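Local atomic coordinates of fructose-2,6-bisphosphatase TIGAR B (Danio rerio, PDB entry 3E9D), a protein that probably hydrolyses fructose 2,6-bisphosphate and fructose 1,6-bisphosphate through a phosphohistidine intermediate, and so restrains glycolysis. Residues H193-L198 with S221-T226; T34-A39 with A66-G71; N53-N58 with K137-R142. One frame throughout, in Å; residues are numbered along the deposited sequence.

Contact 1: residues H193-L198 with S221-T226. With K (potassium ion), chain E.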
# COMPACT_ATOMS: atom_id res chain seq x y z
N HIS A 193 -2.37 -8.69 6.56
CA HIS A 193 -2.91 -8.22 7.84
C HIS A 193 -4.39 -7.79 7.70
O HIS A 193 -5.25 -8.22 8.46
CB HIS A 193 -2.09 -7.07 8.43
CG HIS A 193 -2.72 -6.48 9.66
ND1 HIS A 193 -2.85 -7.19 10.83
CD2 HIS A 193 -3.28 -5.27 9.89
CE1 HIS A 193 -3.46 -6.44 11.74
NE2 HIS A 193 -3.71 -5.26 11.19
N LEU A 194 -4.66 -6.95 6.71
CA LEU A 194 -6.03 -6.49 6.42
C LEU A 194 -6.99 -7.64 6.16
O LEU A 194 -8.09 -7.68 6.73
CB LEU A 194 -6.02 -5.53 5.24
CG LEU A 194 -5.38 -4.14 5.44
CD1 LEU A 194 -5.51 -3.33 4.18
CD2 LEU A 194 -5.96 -3.37 6.64
N VAL A 195 -6.57 -8.61 5.34
CA VAL A 195 -7.46 -9.67 4.87
C VAL A 195 -7.63 -10.80 5.90
O VAL A 195 -8.75 -11.23 6.18
CB VAL A 195 -6.96 -10.23 3.52
CG1 VAL A 195 -7.74 -11.48 3.14
CG2 VAL A 195 -7.11 -9.14 2.44
N GLU A 196 -6.52 -11.25 6.46
CA GLU A 196 -6.51 -12.41 7.35
C GLU A 196 -6.70 -12.03 8.83
O GLU A 196 -7.56 -12.59 9.52
CB GLU A 196 -5.23 -13.21 7.11
CG GLU A 196 -5.36 -14.67 7.36
CD GLU A 196 -4.14 -15.45 6.87
OE1 GLU A 196 -4.34 -16.59 6.35
OE2 GLU A 196 -3.01 -14.94 7.01
N ASP A 197 -5.92 -11.07 9.32
CA ASP A 197 -5.96 -10.72 10.75
C ASP A 197 -7.21 -9.96 11.14
O ASP A 197 -7.67 -10.07 12.26
CB ASP A 197 -4.73 -9.89 11.16
CG ASP A 197 -3.43 -10.66 11.00
OD1 ASP A 197 -3.46 -11.92 10.93
OD2 ASP A 197 -2.37 -10.01 10.93
N LEU A 198 -7.75 -9.17 10.22
CA LEU A 198 -8.90 -8.32 10.55
C LEU A 198 -10.19 -8.88 9.93
O LEU A 198 -10.13 -9.73 9.04
CB LEU A 198 -8.65 -6.88 10.09
CG LEU A 198 -7.37 -6.23 10.66
CD1 LEU A 198 -7.24 -4.77 10.23
CD2 LEU A 198 -7.30 -6.34 12.21
N SER A 221 -3.63 -1.48 -5.46
CA SER A 221 -4.68 -2.15 -4.67
C SER A 221 -5.62 -1.14 -4.06
O SER A 221 -5.26 0.03 -3.88
CB SER A 221 -4.07 -3.02 -3.54
OG SER A 221 -3.05 -3.87 -4.06
N ARG A 222 -6.82 -1.58 -3.68
CA ARG A 222 -7.82 -0.68 -3.11
C ARG A 222 -8.65 -1.37 -2.04
O ARG A 222 -9.17 -2.46 -2.29
CB ARG A 222 -8.75 -0.10 -4.19
CG ARG A 222 -9.70 1.03 -3.65
CD ARG A 222 -10.76 1.54 -4.65
NE ARG A 222 -10.27 2.28 -5.85
CZ ARG A 222 -9.13 2.91 -5.89
NH1 ARG A 222 -8.41 2.86 -4.79
NH2 ARG A 222 -8.68 3.56 -6.97
N PHE A 223 -8.76 -0.72 -0.88
CA PHE A 223 -9.65 -1.14 0.20
C PHE A 223 -10.52 0.05 0.58
O PHE A 223 -10.09 1.20 0.47
CB PHE A 223 -8.86 -1.59 1.46
CG PHE A 223 -8.08 -2.87 1.27
CD1 PHE A 223 -8.60 -4.08 1.74
CD2 PHE A 223 -6.84 -2.87 0.63
CE1 PHE A 223 -7.90 -5.28 1.56
CE2 PHE A 223 -6.12 -4.07 0.46
CZ PHE A 223 -6.66 -5.28 0.93
N ILE A 224 -11.75 -0.25 1.00
CA ILE A 224 -12.63 0.74 1.58
C ILE A 224 -12.76 0.44 3.08
O ILE A 224 -13.09 -0.70 3.48
CB ILE A 224 -14.05 0.70 0.94
CG1 ILE A 224 -13.99 0.61 -0.60
CG2 ILE A 224 -14.89 1.90 1.42
CD1 ILE A 224 -13.19 1.74 -1.27
N PHE A 225 -12.51 1.46 3.91
CA PHE A 225 -12.58 1.34 5.37
C PHE A 225 -13.79 2.08 5.91
O PHE A 225 -14.11 3.18 5.46
CB PHE A 225 -11.35 1.98 6.01
CG PHE A 225 -10.07 1.23 5.77
CD1 PHE A 225 -9.55 0.39 6.76
CD2 PHE A 225 -9.37 1.38 4.57
CE1 PHE A 225 -8.34 -0.29 6.56
CE2 PHE A 225 -8.17 0.67 4.35
CZ PHE A 225 -7.65 -0.15 5.35
N THR A 226 -14.47 1.47 6.87
CA THR A 226 -15.44 2.20 7.66
C THR A 226 -14.95 2.18 9.10
O THR A 226 -14.67 1.11 9.65
CB THR A 226 -16.84 1.59 7.55
OG1 THR A 226 -17.30 1.74 6.20
CG2 THR A 226 -17.81 2.30 8.49
K K E . -10.38 -12.19 8.07
O HOH W 1 -11.02 -12.12 4.94

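Contact 2: residues T34-A39 with A66-G71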
# COMPACT_ATOMS: atom_id res chain seq x y z
N THR A 34 12.69 3.10 -16.70
CA THR A 34 11.48 2.27 -16.69
C THR A 34 10.51 2.70 -15.58
O THR A 34 9.31 2.83 -15.82
CB THR A 34 11.85 0.80 -16.52
OG1 THR A 34 12.74 0.43 -17.57
CG2 THR A 34 10.62 -0.10 -16.57
N GLY A 35 11.04 2.94 -14.38
CA GLY A 35 10.23 3.35 -13.22
C GLY A 35 9.49 4.65 -13.44
O GLY A 35 8.34 4.78 -13.04
N HIS A 36 10.17 5.62 -14.06
CA HIS A 36 9.57 6.89 -14.42
C HIS A 36 8.38 6.67 -15.34
O HIS A 36 7.34 7.30 -15.18
CB HIS A 36 10.60 7.79 -15.12
CG HIS A 36 11.46 8.54 -14.16
ND1 HIS A 36 11.09 9.75 -13.62
CD2 HIS A 36 12.67 8.24 -13.62
CE1 HIS A 36 12.04 10.18 -12.81
NE2 HIS A 36 13.01 9.28 -12.79
N GLN A 37 8.54 5.77 -16.30
CA GLN A 37 7.46 5.43 -17.23
C GLN A 37 6.30 4.74 -16.53
O GLN A 37 5.13 5.03 -16.82
CB GLN A 37 7.97 4.49 -18.32
CG GLN A 37 8.74 5.16 -19.38
CD GLN A 37 9.37 4.16 -20.32
OE1 GLN A 37 8.73 3.71 -21.26
NE2 GLN A 37 10.63 3.81 -20.06
N GLN A 38 6.61 3.80 -15.64
CA GLN A 38 5.54 3.07 -14.97
C GLN A 38 4.75 4.02 -14.06
O GLN A 38 3.53 3.93 -14.00
CB GLN A 38 6.08 1.90 -14.16
CG GLN A 38 6.79 0.83 -14.98
CD GLN A 38 7.46 -0.19 -14.06
OE1 GLN A 38 7.88 0.14 -12.95
NE2 GLN A 38 7.55 -1.42 -14.51
N ALA A 39 5.47 4.93 -13.39
CA ALA A 39 4.85 5.91 -12.47
C ALA A 39 3.93 6.85 -13.23
O ALA A 39 2.84 7.18 -12.75
CB ALA A 39 5.92 6.71 -11.70
N ALA A 66 5.17 8.85 -5.98
CA ALA A 66 4.07 9.67 -5.48
C ALA A 66 4.03 11.03 -6.18
O ALA A 66 2.95 11.53 -6.53
CB ALA A 66 4.15 9.83 -3.98
N GLU A 67 5.21 11.64 -6.38
CA GLU A 67 5.27 12.96 -7.00
C GLU A 67 4.75 12.90 -8.45
O GLU A 67 4.06 13.80 -8.91
CB GLU A 67 6.70 13.51 -7.00
CG GLU A 67 7.19 13.95 -5.63
CD GLU A 67 8.67 14.31 -5.63
OE1 GLU A 67 9.44 13.72 -6.43
OE2 GLU A 67 9.06 15.18 -4.82
N ILE A 68 5.11 11.84 -9.15
CA ILE A 68 4.70 11.67 -10.55
C ILE A 68 3.21 11.38 -10.64
O ILE A 68 2.52 11.88 -11.52
CB ILE A 68 5.55 10.61 -11.26
CG1 ILE A 68 6.96 11.17 -11.50
CG2 ILE A 68 4.94 10.21 -12.62
CD1 ILE A 68 8.04 10.09 -11.63
N ILE A 69 2.70 10.59 -9.71
CA ILE A 69 1.28 10.30 -9.69
C ILE A 69 0.47 11.59 -9.45
O ILE A 69 -0.51 11.86 -10.15
CB ILE A 69 0.94 9.19 -8.67
CG1 ILE A 69 1.43 7.82 -9.23
CG2 ILE A 69 -0.55 9.17 -8.37
CD1 ILE A 69 1.46 6.70 -8.19
N LEU A 70 0.91 12.39 -8.49
CA LEU A 70 0.19 13.63 -8.17
C LEU A 70 0.36 14.68 -9.28
O LEU A 70 -0.57 15.36 -9.60
CB LEU A 70 0.62 14.19 -6.82
CG LEU A 70 0.09 13.42 -5.61
CD1 LEU A 70 0.81 13.94 -4.37
CD2 LEU A 70 -1.43 13.59 -5.46
N GLY A 71 1.55 14.76 -9.88
CA GLY A 71 1.75 15.67 -11.02
C GLY A 71 0.82 15.39 -12.19
O GLY A 71 0.41 16.31 -12.89

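Contact 3: residues N53-N58 with K137-R142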
# COMPACT_ATOMS: atom_id res chain seq x y z
N ASN A 53 -5.94 12.86 0.62
CA ASN A 53 -4.81 12.66 1.51
C ASN A 53 -3.79 11.78 0.82
O ASN A 53 -4.18 10.85 0.12
CB ASN A 53 -5.26 11.95 2.79
CG ASN A 53 -6.33 12.73 3.54
OD1 ASN A 53 -7.52 12.60 3.26
ND2 ASN A 53 -5.89 13.56 4.48
N VAL A 54 -2.51 12.07 1.02
CA VAL A 54 -1.45 11.28 0.39
C VAL A 54 -0.33 10.97 1.40
O VAL A 54 0.21 11.88 2.05
CB VAL A 54 -0.85 11.98 -0.84
CG1 VAL A 54 0.29 11.13 -1.44
CG2 VAL A 54 -1.90 12.27 -1.91
N PHE A 55 0.04 9.70 1.48
CA PHE A 55 1.05 9.21 2.42
C PHE A 55 2.09 8.41 1.65
O PHE A 55 1.74 7.55 0.82
CB PHE A 55 0.41 8.35 3.51
CG PHE A 55 -0.75 9.03 4.20
CD1 PHE A 55 -0.51 9.98 5.18
CD2 PHE A 55 -2.06 8.78 3.80
CE1 PHE A 55 -1.57 10.66 5.78
CE2 PHE A 55 -3.13 9.46 4.41
CZ PHE A 55 -2.88 10.40 5.40
N VAL A 56 3.36 8.68 1.91
CA VAL A 56 4.43 8.02 1.17
C VAL A 56 5.52 7.64 2.14
O VAL A 56 5.75 8.36 3.13
CB VAL A 56 5.05 8.98 0.11
CG1 VAL A 56 5.89 8.19 -0.88
CG2 VAL A 56 3.96 9.76 -0.62
N SER A 57 6.24 6.57 1.86
CA SER A 57 7.43 6.28 2.65
C SER A 57 8.49 7.39 2.45
O SER A 57 8.40 8.19 1.51
CB SER A 57 7.98 4.89 2.34
OG SER A 57 9.00 4.92 1.37
N ASN A 58 9.45 7.42 3.36
CA ASN A 58 10.59 8.33 3.34
C ASN A 58 11.62 8.00 2.24
O ASN A 58 12.60 8.73 2.10
CB ASN A 58 11.29 8.25 4.72
CG ASN A 58 11.77 6.83 5.04
OD1 ASN A 58 10.96 5.91 5.09
ND2 ASN A 58 13.07 6.65 5.23
N LYS A 137 -3.31 3.04 12.74
CA LYS A 137 -3.79 3.81 13.89
C LYS A 137 -3.62 5.32 13.63
O LYS A 137 -4.54 6.11 13.84
CB LYS A 137 -3.05 3.34 15.16
CG LYS A 137 -3.58 3.93 16.44
CD LYS A 137 -2.79 3.40 17.66
CE LYS A 137 -3.21 4.14 18.93
NZ LYS A 137 -2.78 5.58 18.92
N SER A 138 -2.45 5.71 13.12
CA SER A 138 -2.17 7.10 12.75
C SER A 138 -3.09 7.60 11.60
O SER A 138 -3.62 8.72 11.64
CB SER A 138 -0.70 7.18 12.34
OG SER A 138 -0.33 8.49 11.94
N LEU A 139 -3.25 6.75 10.58
CA LEU A 139 -4.12 7.02 9.45
C LEU A 139 -5.57 7.29 9.88
O LEU A 139 -6.15 8.29 9.47
CB LEU A 139 -4.10 5.84 8.46
CG LEU A 139 -5.08 5.92 7.28
CD1 LEU A 139 -4.65 7.06 6.35
CD2 LEU A 139 -5.16 4.58 6.53
N PHE A 140 -6.14 6.39 10.67
CA PHE A 140 -7.52 6.56 11.13
C PHE A 140 -7.69 7.89 11.87
O PHE A 140 -8.67 8.62 11.65
CB PHE A 140 -7.98 5.42 12.07
CG PHE A 140 -8.04 4.04 11.42
CD1 PHE A 140 -7.93 3.88 10.04
CD2 PHE A 140 -8.24 2.92 12.21
CE1 PHE A 140 -8.01 2.61 9.46
CE2 PHE A 140 -8.32 1.63 11.64
CZ PHE A 140 -8.19 1.48 10.27
N GLN A 141 -6.76 8.19 12.78
CA GLN A 141 -6.86 9.39 13.60
C GLN A 141 -6.80 10.64 12.72
O GLN A 141 -7.62 11.56 12.88
CB GLN A 141 -5.78 9.40 14.69
CG GLN A 141 -5.77 10.67 15.56
CD GLN A 141 -7.06 10.87 16.36
OE1 GLN A 141 -7.67 9.91 16.86
NE2 GLN A 141 -7.50 12.13 16.49
N ARG A 142 -5.86 10.66 11.78
CA ARG A 142 -5.73 11.78 10.85
C ARG A 142 -6.94 11.95 9.92
O ARG A 142 -7.37 13.06 9.68
CB ARG A 142 -4.44 11.67 10.02
CG ARG A 142 -4.17 12.91 9.12
CD ARG A 142 -3.01 12.69 8.17
NE ARG A 142 -1.75 12.55 8.90
CZ ARG A 142 -0.94 13.57 9.20
NH1 ARG A 142 -1.24 14.81 8.83
NH2 ARG A 142 0.18 13.35 9.88

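Contact 1: residues H193-L198 with S221-T226
The alpha/beta sandwich of histidine phosphatases is built here from the last turn of helix 184-197, where L194 and V195 settle on F223 and F225 of strand 220-230. L194 carries most of the contact, dividing its two methyls between two rings. CD1 of L194 stands over one face of F223, 3.7 Å from the ring centroid and 5° off the ring normal, a CH-pi contact centred closely enough that all six ring carbons are nearly equidistant from the methyl. CD2 of L194 meets the edge of F225 instead, 3.9 Å from CZ of that ring. With CG anti to its carbonyl carbon (chi1 -70°), L194 drops its fork onto the strand. V195 adds a contact of another kind: its CG2 reaches the F223 rim near the ring plane, 4.0 Å from CE1 of F223, so that this phenylalanine is met over a face and at an edge by successive residues of one helix. Were F223 replaced by an alanine, CD1 of L194 and CG2 of V195 would probably lose the ring they rest on and face a gap. F132 of helix 125-146 also touches L194, while I8 and I244 of the adjoining strands flank F223. The same turn also carries polar bonds: ND1 of H193 donates in its ring plane to OD2 of D197 at 2.9 Å, and D197 also forms a salt bridge with K129. The carbonyl oxygens of V195 and L198 each lie 2.7 Å from a potassium ion, with E196 O farther off. Apolar inside and cation-binding at its outer end, the arrangement is a helix-on-sheet layer of the phosphoglycerate mutase fold.

Contact 2: residues T34-A39 with A66-G71
A39 of helix 33-45 and I68 of helix 60-71 form the close centre of this helix pair, whose local axes approach to 9.5 Å and cross at -38°. Their CA atoms are the nearest across the contact, 6.1 Å apart, a separation that the small alanine makes possible. CG2 of I68 fills the gap: it lies 3.7 Å from CB of A39 and equally near the backbone of the same residue, 3.6 Å from its carbonyl carbon. The branch is set there by the isoleucine's first torsion, which turns CG2 anti to the backbone N, while CG1 takes the place beside that N and carries CD1 to H36. Deeper in, CG1 of I69 comes within 3.8 Å of O of A39, and I69 also packs on L179 of strand 177-182, so this edge of the contact runs into the sheet. The outer edge is looser. There the side chains of the exposed H36 and of I68 cross at about a right angle, and ND1 of H36 approaches CD1 of I68 at 3.7 Å. The methyl meets the ring obliquely, in van der Waals contact alone, and the H36 side chain also touches L31. Thus one isoleucine spans the boundary, its CG2 against a buried alanine and its CD1 beside a histidine at the surface. The side chain of A39 is about 8 Å from that of H11, the residue phosphorylated in catalysis, yet the contact itself is made of aliphatic carbons, backbone and one imidazole. Such chemistry implies that the fit of shapes, rather than any directed polar bond between the segments, sets how these two helices lie together.

Contact 3: residues N53-N58 with K137-R142
F55 of strand 53-56, R142 and L139 of helix 125-146 account for nearly all of the surface buried here, with the phenylalanine supplying the largest share. Its ring projects from the sheet toward the helix, and the two helical residues, three positions apart and so on the same face of the helix, meet the ring differently. L139 reaches in with one methyl: its CD1 lies 3.4 Å from CE2 of F55, a close apolar contact made obliquely. CG of L139 stands anti to the backbone N (chi1 174°), which swings the fork across to the ring although the side chain starts out along the flank of the helix. R142 comes at the edge. CD of R142, near the ring plane, is 3.5 Å from CE1 of F55, and NE of the same arginine follows at 3.7 Å from that carbon. The arginine is extended through its first two torsions and then bends at chi3 (-66°), bringing CD and NE to the ring edge while the far end of the group lies beyond it. With ring and guanidinium planes 58° apart, the two groups are not stacked. R142 is partly exposed, whereas F55 and L139 are buried, so the contact grades from an apolar interior to a more polar border. I82 of strand 81-83 touches both F55 and R142, and L87 also packs against the phenylalanine. At the end of the same segment, OG of S57 is hydrogen-bonded to NE2 of H183, inferred to stabilise the transition state. A long helix laid over a parallel strand whose C-terminal end leads to the active site is characteristic of the histidine phosphatase alpha/beta fold.

The three contacts sample both layers flanking one sheet. Contacts 1 and 3 are buried, lie on the same side and touch each other through F225 and F140; both lay a helix on a strand, and both bring leucine methyls against phenylalanine rings. Contact 2 is only partly buried, pairs two helices on the other side, and relies on alanine and isoleucine in place of aromatic rings. It meets contact 3 at strand 53-56, whose V56 and V54 pack against A66 and L70. Polar character rises outward in each: a potassium site in contact 1, an imidazole in contact 2, a guanidinium in contact 3.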